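Local coordinates for reticulocyte binding protein (Streptococcus agalactiae COH1, PDB 3FAW), which probably hydrolyses the alpha-1,6 linkages of pullulan and related alpha-glucans as a secreted, cell-wall-anchored pullulanase of group B Streptococcus, at residues V515-G527 / F536-N550. Sequence-based numbering, arbitrary orientation.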
ATOM      1  N   VAL A 515       4.382  10.019  -4.279  1.00 12.12           N
ATOM      2  CA  VAL A 515       4.136   9.775  -2.855  1.00 10.74           C
ATOM      3  C   VAL A 515       2.994  10.628  -2.307  1.00 11.71           C
ATOM      4  O   VAL A 515       2.746  11.743  -2.779  1.00 10.36           O
ATOM      5  CB  VAL A 515       5.395  10.031  -1.992  1.00 11.36           C
ATOM      6  CG1 VAL A 515       6.530   9.089  -2.405  1.00  7.47           C
ATOM      7  CG2 VAL A 515       5.818  11.494  -2.076  1.00  7.42           C
ATOM      8  N   PHE A 516       2.314  10.094  -1.296  1.00 12.20           N
ATOM      9  CA  PHE A 516       1.229  10.806  -0.624  1.00 12.71           C
ATOM     10  C   PHE A 516       1.724  12.094   0.020  1.00 11.92           C
ATOM     11  O   PHE A 516       2.777  12.111   0.653  1.00 13.38           O
ATOM     12  CB  PHE A 516       0.561   9.911   0.427  1.00 12.27           C
ATOM     13  CG  PHE A 516      -0.350   8.881  -0.166  1.00 12.90           C
ATOM     14  CD1 PHE A 516      -1.676   9.188  -0.438  1.00 11.45           C
ATOM     15  CD2 PHE A 516       0.124   7.614  -0.487  1.00 14.34           C
ATOM     16  CE1 PHE A 516      -2.522   8.244  -0.999  1.00 11.26           C
ATOM     17  CE2 PHE A 516      -0.713   6.666  -1.054  1.00 12.45           C
ATOM     18  CZ  PHE A 516      -2.038   6.982  -1.311  1.00 15.02           C
ATOM     19  N   SER A 517       0.956  13.164  -0.162  1.00 12.26           N
ATOM     20  CA  SER A 517       1.275  14.456   0.426  1.00 12.92           C
ATOM     21  C   SER A 517       0.563  14.650   1.765  1.00 13.01           C
ATOM     22  O   SER A 517      -0.582  15.107   1.818  1.00 12.16           O
ATOM     23  CB  SER A 517       0.916  15.590  -0.533  1.00 13.30           C
ATOM     24  OG  SER A 517       1.274  16.847   0.015  1.00 14.03           O
ATOM     25  N   ASP A 518       1.255  14.310   2.849  1.00 12.52           N
ATOM     26  CA  ASP A 518       0.727  14.548   4.195  1.00 12.55           C
ATOM     27  C   ASP A 518       0.603  16.044   4.529  1.00 12.81           C
ATOM     28  O   ASP A 518      -0.199  16.424   5.383  1.00 14.09           O
ATOM     29  CB  ASP A 518       1.542  13.801   5.272  1.00 13.35           C
ATOM     30  CG  ASP A 518       3.045  14.045   5.183  1.00 13.53           C
ATOM     31  OD1 ASP A 518       3.560  14.414   4.108  1.00 18.39           O
ATOM     32  OD2 ASP A 518       3.727  13.831   6.205  1.00 18.09           O
ATOM     33  N   ASP A 519       1.375  16.882   3.838  1.00 12.12           N
ATOM     34  CA  ASP A 519       1.345  18.332   4.041  1.00 11.72           C
ATOM     35  C   ASP A 519       0.003  18.959   3.644  1.00 11.24           C
ATOM     36  O   ASP A 519      -0.552  19.762   4.395  1.00 10.63           O
ATOM     37  CB  ASP A 519       2.478  19.004   3.259  1.00 11.69           C
ATOM     38  CG  ASP A 519       2.842  20.373   3.806  1.00 13.27           C
ATOM     39  OD1 ASP A 519       2.875  20.531   5.041  1.00 16.55           O
ATOM     40  OD2 ASP A 519       3.125  21.285   3.001  1.00 14.34           O
ATOM     41  N   ILE A 520      -0.512  18.606   2.468  1.00 11.71           N
ATOM     42  CA  ILE A 520      -1.823  19.109   2.041  1.00 11.58           C
ATOM     43  C   ILE A 520      -2.942  18.510   2.906  1.00 12.41           C
ATOM     44  O   ILE A 520      -3.913  19.194   3.229  1.00 12.24           O
ATOM     45  CB  ILE A 520      -2.099  18.875   0.523  1.00 11.26           C
ATOM     46  CG1 ILE A 520      -3.297  19.727   0.069  1.00 11.99           C
ATOM     47  CG2 ILE A 520      -2.340  17.402   0.221  1.00 11.79           C
ATOM     48  CD1 ILE A 520      -3.565  19.699  -1.432  1.00 10.02           C
ATOM     49  N   ARG A 521      -2.796  17.241   3.285  1.00 12.72           N
ATOM     50  CA  ARG A 521      -3.731  16.599   4.215  1.00 12.21           C
ATOM     51  C   ARG A 521      -3.823  17.409   5.514  1.00 12.16           C
ATOM     52  O   ARG A 521      -4.896  17.903   5.869  1.00 10.29           O
ATOM     53  CB  ARG A 521      -3.288  15.159   4.506  1.00 12.57           C
ATOM     54  CG  ARG A 521      -4.144  14.399   5.529  1.00 13.06           C
ATOM     55  CD  ARG A 521      -3.420  13.150   6.017  1.00 13.80           C
ATOM     56  NE  ARG A 521      -2.395  13.456   7.019  1.00 14.40           N
ATOM     57  CZ  ARG A 521      -1.438  12.615   7.424  1.00 16.25           C
ATOM     58  NH1 ARG A 521      -1.342  11.394   6.914  1.00 16.10           N
ATOM     59  NH2 ARG A 521      -0.556  13.000   8.343  1.00 13.31           N
ATOM     60  N   ASN A 522      -2.684  17.564   6.192  1.00 12.40           N
ATOM     61  CA  ASN A 522      -2.617  18.283   7.471  1.00 11.67           C
ATOM     62  C   ASN A 522      -3.133  19.714   7.385  1.00 12.91           C
ATOM     63  O   ASN A 522      -3.942  20.142   8.216  1.00 10.91           O
ATOM     64  CB  ASN A 522      -1.180  18.310   8.002  1.00 11.90           C
ATOM     65  CG  ASN A 522      -0.706  16.955   8.486  1.00 14.29           C
ATOM     66  OD1 ASN A 522      -1.467  15.994   8.524  1.00 10.27           O
ATOM     67  ND2 ASN A 522       0.563  16.877   8.866  1.00 18.63           N
ATOM     68  N   SER A 523      -2.657  20.449   6.381  1.00 13.45           N
ATOM     69  CA  SER A 523      -3.015  21.858   6.223  1.00 13.18           C
ATOM     70  C   SER A 523      -4.520  22.065   6.019  1.00 12.62           C
ATOM     71  O   SER A 523      -5.094  23.019   6.551  1.00 10.42           O
ATOM     72  CB  SER A 523      -2.239  22.479   5.061  1.00 14.09           C
ATOM     73  OG  SER A 523      -0.845  22.455   5.313  1.00 15.47           O
ATOM     74  N   LEU A 524      -5.154  21.171   5.260  1.00 12.16           N
ATOM     75  CA  LEU A 524      -6.589  21.297   4.960  1.00 11.37           C
ATOM     76  C   LEU A 524      -7.516  20.776   6.064  1.00 11.88           C
ATOM     77  O   LEU A 524      -8.539  21.402   6.346  1.00 11.53           O
ATOM     78  CB  LEU A 524      -6.931  20.600   3.638  1.00 11.12           C
ATOM     79  CG  LEU A 524      -6.349  21.189   2.347  1.00 13.06           C
ATOM     80  CD1 LEU A 524      -7.063  20.600   1.129  1.00  9.52           C
ATOM     81  CD2 LEU A 524      -6.432  22.710   2.330  1.00 11.12           C
ATOM     82  N   LYS A 525      -7.183  19.637   6.672  1.00 12.29           N
ATOM     83  CA  LYS A 525      -8.102  19.000   7.643  1.00 12.87           C
ATOM     84  C   LYS A 525      -7.440  18.201   8.779  1.00 13.16           C
ATOM     85  O   LYS A 525      -8.086  17.355   9.395  1.00 12.32           O
ATOM     86  CB  LYS A 525      -9.127  18.119   6.898  1.00 11.59           C
ATOM     87  CG  LYS A 525      -8.558  17.233   5.788  1.00 12.83           C
ATOM     88  CD  LYS A 525      -7.585  16.166   6.287  1.00 13.42           C
ATOM     89  CE  LYS A 525      -8.283  15.090   7.123  1.00 12.87           C
ATOM     90  NZ  LYS A 525      -7.394  13.930   7.377  1.00  7.10           N
ATOM     91  N   SER A 526      -6.168  18.482   9.054  1.00 15.14           N
ATOM     92  CA  SER A 526      -5.394  17.807  10.115  1.00 15.84           C
ATOM     93  C   SER A 526      -5.008  16.355   9.821  1.00 16.89           C
ATOM     94  O   SER A 526      -5.574  15.691   8.947  1.00 15.81           O
ATOM     95  CB  SER A 526      -6.107  17.877  11.476  1.00 16.02           C
ATOM     96  OG  SER A 526      -7.098  16.865  11.623  1.00 15.33           O
ATOM     97  N   GLY A 527      -4.028  15.889  10.590  1.00 17.75           N
ATOM     98  CA  GLY A 527      -3.527  14.519  10.530  1.00 19.17           C
ATOM     99  C   GLY A 527      -2.407  14.338  11.542  1.00 20.16           C
ATOM    100  O   GLY A 527      -2.213  15.186  12.405  1.00 19.65           O
ATOM    101  N   PHE A 536      -7.628  24.333   7.563  1.00 10.26           N
ATOM    102  CA  PHE A 536      -8.240  25.241   6.582  1.00 10.59           C
ATOM    103  C   PHE A 536      -9.766  25.117   6.456  1.00 11.19           C
ATOM    104  O   PHE A 536     -10.467  26.123   6.507  1.00 11.98           O
ATOM    105  CB  PHE A 536      -7.605  25.081   5.198  1.00 10.55           C
ATOM    106  CG  PHE A 536      -7.930  26.209   4.253  1.00 10.56           C
ATOM    107  CD1 PHE A 536      -7.275  27.430   4.360  1.00 10.21           C
ATOM    108  CD2 PHE A 536      -8.889  26.053   3.261  1.00 11.76           C
ATOM    109  CE1 PHE A 536      -7.571  28.475   3.499  1.00 11.14           C
ATOM    110  CE2 PHE A 536      -9.189  27.096   2.388  1.00  9.47           C
ATOM    111  CZ  PHE A 536      -8.533  28.308   2.510  1.00  9.30           C
ATOM    112  N   ILE A 537     -10.273  23.896   6.286  1.00 11.56           N
ATOM    113  CA  ILE A 537     -11.718  23.683   6.121  1.00 11.56           C
ATOM    114  C   ILE A 537     -12.460  23.421   7.443  1.00 12.62           C
ATOM    115  O   ILE A 537     -13.661  23.153   7.423  1.00 11.76           O
ATOM    116  CB  ILE A 537     -12.037  22.547   5.100  1.00 10.78           C
ATOM    117  CG1 ILE A 537     -11.768  21.154   5.697  1.00 11.01           C
ATOM    118  CG2 ILE A 537     -11.261  22.769   3.799  1.00  9.85           C
ATOM    119  CD1 ILE A 537     -11.929  20.005   4.702  1.00  9.38           C
ATOM    120  N   THR A 538     -11.755  23.505   8.573  1.00 12.74           N
ATOM    121  CA  THR A 538     -12.345  23.243   9.893  1.00 13.24           C
ATOM    122  C   THR A 538     -12.092  24.382  10.895  1.00 12.99           C
ATOM    123  O   THR A 538     -11.998  24.152  12.106  1.00 11.68           O
ATOM    124  CB  THR A 538     -11.830  21.907  10.479  1.00 14.17           C
ATOM    125  OG1 THR A 538     -10.399  21.902  10.483  1.00 10.10           O
ATOM    126  CG2 THR A 538     -12.342  20.726   9.656  1.00 14.87           C
ATOM    127  N   GLY A 539     -11.981  25.606  10.380  1.00 12.98           N
ATOM    128  CA  GLY A 539     -11.930  26.808  11.223  1.00 13.19           C
ATOM    129  C   GLY A 539     -10.577  27.234  11.774  1.00 12.36           C
ATOM    130  O   GLY A 539     -10.516  28.109  12.633  1.00 10.65           O
ATOM    131  N   GLY A 540      -9.493  26.635  11.285  1.00 12.10           N
ATOM    132  CA  GLY A 540      -8.142  27.014  11.718  1.00 13.46           C
ATOM    133  C   GLY A 540      -7.375  27.732  10.616  1.00 13.75           C
ATOM    134  O   GLY A 540      -7.005  27.103   9.624  1.00 15.15           O
ATOM    135  N   PRO A 541      -7.125  29.050  10.775  1.00 13.87           N
ATOM    136  CA  PRO A 541      -6.411  29.804   9.736  1.00 13.48           C
ATOM    137  C   PRO A 541      -5.031  29.235   9.378  1.00 12.51           C
ATOM    138  O   PRO A 541      -4.251  28.893  10.262  1.00 11.92           O
ATOM    139  CB  PRO A 541      -6.280  31.204  10.348  1.00 13.48           C
ATOM    140  CG  PRO A 541      -7.379  31.295  11.328  1.00 14.15           C
ATOM    141  CD  PRO A 541      -7.512  29.921  11.901  1.00 14.24           C
ATOM    142  N   GLN A 542      -4.752  29.132   8.084  1.00 12.71           N
ATOM    143  CA  GLN A 542      -3.478  28.607   7.592  1.00 12.88           C
ATOM    144  C   GLN A 542      -2.792  29.654   6.725  1.00 12.97           C
ATOM    145  O   GLN A 542      -3.458  30.485   6.112  1.00 13.02           O
ATOM    146  CB  GLN A 542      -3.700  27.332   6.773  1.00 12.98           C
ATOM    147  CG  GLN A 542      -4.444  26.211   7.508  1.00 11.60           C
ATOM    148  CD  GLN A 542      -3.652  25.617   8.663  1.00 11.87           C
ATOM    149  OE1 GLN A 542      -4.096  25.640   9.814  1.00 10.60           O
ATOM    150  NE2 GLN A 542      -2.473  25.086   8.362  1.00  8.97           N
ATOM    151  N   SER A 543      -1.462  29.614   6.676  1.00 14.12           N
ATOM    152  CA  SER A 543      -0.702  30.470   5.765  1.00 14.33           C
ATOM    153  C   SER A 543      -1.121  30.162   4.326  1.00 14.03           C
ATOM    154  O   SER A 543      -1.042  29.017   3.886  1.00 15.15           O
ATOM    155  CB  SER A 543       0.803  30.250   5.937  1.00 15.60           C
ATOM    156  OG  SER A 543       1.547  31.055   5.038  0.10 14.26           O
ATOM    157  N   LEU A 544      -1.581  31.181   3.606  1.00 13.46           N
ATOM    158  CA  LEU A 544      -2.135  30.986   2.263  1.00 12.60           C
ATOM    159  C   LEU A 544      -1.066  30.659   1.222  1.00 11.77           C
ATOM    160  O   LEU A 544      -1.361  30.022   0.214  1.00 12.18           O
ATOM    161  CB  LEU A 544      -2.925  32.220   1.820  1.00 12.95           C
ATOM    162  CG  LEU A 544      -4.078  32.648   2.739  1.00 13.37           C
ATOM    163  CD1 LEU A 544      -4.824  33.806   2.117  1.00  8.93           C
ATOM    164  CD2 LEU A 544      -5.023  31.486   3.037  1.00 11.62           C
ATOM    165  N   GLN A 545       0.168  31.093   1.458  1.00 12.01           N
ATOM    166  CA  GLN A 545       1.271  30.773   0.547  1.00 12.15           C
ATOM    167  C   GLN A 545       1.545  29.264   0.557  1.00 10.63           C
ATOM    168  O   GLN A 545       1.709  28.651  -0.495  1.00 11.25           O
ATOM    169  CB  GLN A 545       2.533  31.559   0.922  1.00 12.65           C
ATOM    170  CG  GLN A 545       3.573  31.655  -0.196  0.30 14.82           C
ATOM    171  CD  GLN A 545       3.063  32.382  -1.439  1.00 18.21           C
ATOM    172  OE1 GLN A 545       3.563  31.977  -2.602  0.30 15.47           O
ATOM    173  NE2 GLN A 545       2.234  33.290  -1.351  0.30 16.94           N
ATOM    174  N   GLY A 546       1.572  28.682   1.753  1.00 10.97           N
ATOM    175  CA  GLY A 546       1.741  27.239   1.923  1.00 11.75           C
ATOM    176  C   GLY A 546       0.615  26.437   1.297  1.00 10.68           C
ATOM    177  O   GLY A 546       0.867  25.430   0.639  1.00 11.49           O
ATOM    178  N   ILE A 547      -0.622  26.887   1.511  1.00 10.55           N
ATOM    179  CA  ILE A 547      -1.805  26.294   0.876  1.00 10.89           C
ATOM    180  C   ILE A 547      -1.681  26.399  -0.644  1.00 10.87           C
ATOM    181  O   ILE A 547      -1.877  25.414  -1.356  1.00 12.11           O
ATOM    182  CB  ILE A 547      -3.131  26.987   1.327  1.00 12.43           C
ATOM    183  CG1 ILE A 547      -3.352  26.857   2.840  1.00 13.24           C
ATOM    184  CG2 ILE A 547      -4.350  26.385   0.613  1.00 11.09           C
ATOM    185  CD1 ILE A 547      -3.640  25.451   3.301  1.00 13.78           C
ATOM    186  N   PHE A 548      -1.334  27.593  -1.128  1.00 10.53           N
ATOM    187  CA  PHE A 548      -1.201  27.847  -2.562  1.00  9.04           C
ATOM    188  C   PHE A 548      -0.135  26.956  -3.194  1.00  8.59           C
ATOM    189  O   PHE A 548      -0.359  26.369  -4.247  1.00  8.68           O
ATOM    190  CB  PHE A 548      -0.872  29.323  -2.829  1.00 10.78           C
ATOM    191  CG  PHE A 548      -0.683  29.645  -4.288  1.00  9.79           C
ATOM    192  CD1 PHE A 548      -1.698  29.393  -5.201  1.00 13.28           C
ATOM    193  CD2 PHE A 548       0.510  30.186  -4.751  1.00 14.02           C
ATOM    194  CE1 PHE A 548      -1.532  29.677  -6.553  1.00 12.08           C
ATOM    195  CE2 PHE A 548       0.680  30.480  -6.103  1.00 12.87           C
ATOM    196  CZ  PHE A 548      -0.341  30.223  -7.003  1.00 11.11           C
ATOM    197  N   LYS A 549       1.020  26.858  -2.542  1.00  8.71           N
ATOM    198  CA  LYS A 549       2.093  25.978  -3.004  1.00 10.51           C
ATOM    199  C   LYS A 549       1.676  24.503  -3.016  1.00 11.04           C
ATOM    200  O   LYS A 549       2.052  23.766  -3.925  1.00 12.65           O
ATOM    201  CB  LYS A 549       3.363  26.193  -2.167  1.00 10.55           C
ATOM    202  CG  LYS A 549       4.066  27.506  -2.491  1.00 12.45           C
ATOM    203  CD  LYS A 549       5.028  27.941  -1.400  1.00 16.66           C
ATOM    204  CE  LYS A 549       5.781  29.216  -1.810  1.00 16.93           C
ATOM    205  NZ  LYS A 549       6.506  29.840  -0.669  0.10 16.28           N
ATOM    206  N   ASN A 550       0.904  24.074  -2.017  1.00 12.51           N
ATOM    207  CA  ASN A 550       0.325  22.718  -2.027  1.00 11.95           C
ATOM    208  C   ASN A 550      -0.596  22.507  -3.232  1.00 12.63           C
ATOM    209  O   ASN A 550      -0.485  21.501  -3.934  1.00 12.16           O
ATOM    210  CB  ASN A 550      -0.426  22.413  -0.724  1.00 11.42           C
ATOM    211  CG  ASN A 550       0.477  21.846   0.359  1.00 12.39           C
ATOM    212  OD1 ASN A 550       0.497  22.337   1.490  1.00 16.15           O
ATOM    213  ND2 ASN A 550       1.222  20.800   0.019  1.00  8.67           N
TER
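Two backbone hydrogen bonds join S523 and L524 of helix 518-525 to the loop at F536 and I537. This contact is in the catalytic TIM barrel, where helix 518-525 follows the sixth strand of the parallel barrel, 513-516. F536 N donates to S523 O at 3.0 Å. I537 N donates to L524 O, also at 3.0 Å and nearly straight. Helix 544-550 lies against helix 518-525 at 134°, with the axes of these segments 10.1 Å apart. Helix 590-609 packs against the same junction through M607, which touches L524, F536 and I537.

Further polar contacts lie along helix 518-525 toward D519. S523 OG turns back to D519 O at 2.9 Å. That oxygen also accepts from S523 N, on the opposite face of its carbonyl plane. The side chain of N550 lies against both D519 and I520. Its amide plane is turned 58° from the D519 carboxylate. D519 OD2 accepts a hydrogen bond from G556 N. The N550 and I520 side chains run past each other in opposite directions, with N550 CB against I520 CG1.

The apolar packing centres on L524. L524 CD2 lies 3.9 Å from F536 CB. These two side chains run side by side and point the same way. From helix 544-550, I547 CD1 reaches both L524 CD2 and S523 CB. At the far end of the junction, I537 CG1 sits between its own backbone N and carbonyl carbon (chi1 75°). This places CG1 3.3 Å from L524 O and brings I537 CD1 to 4.0 Å from K525 CB.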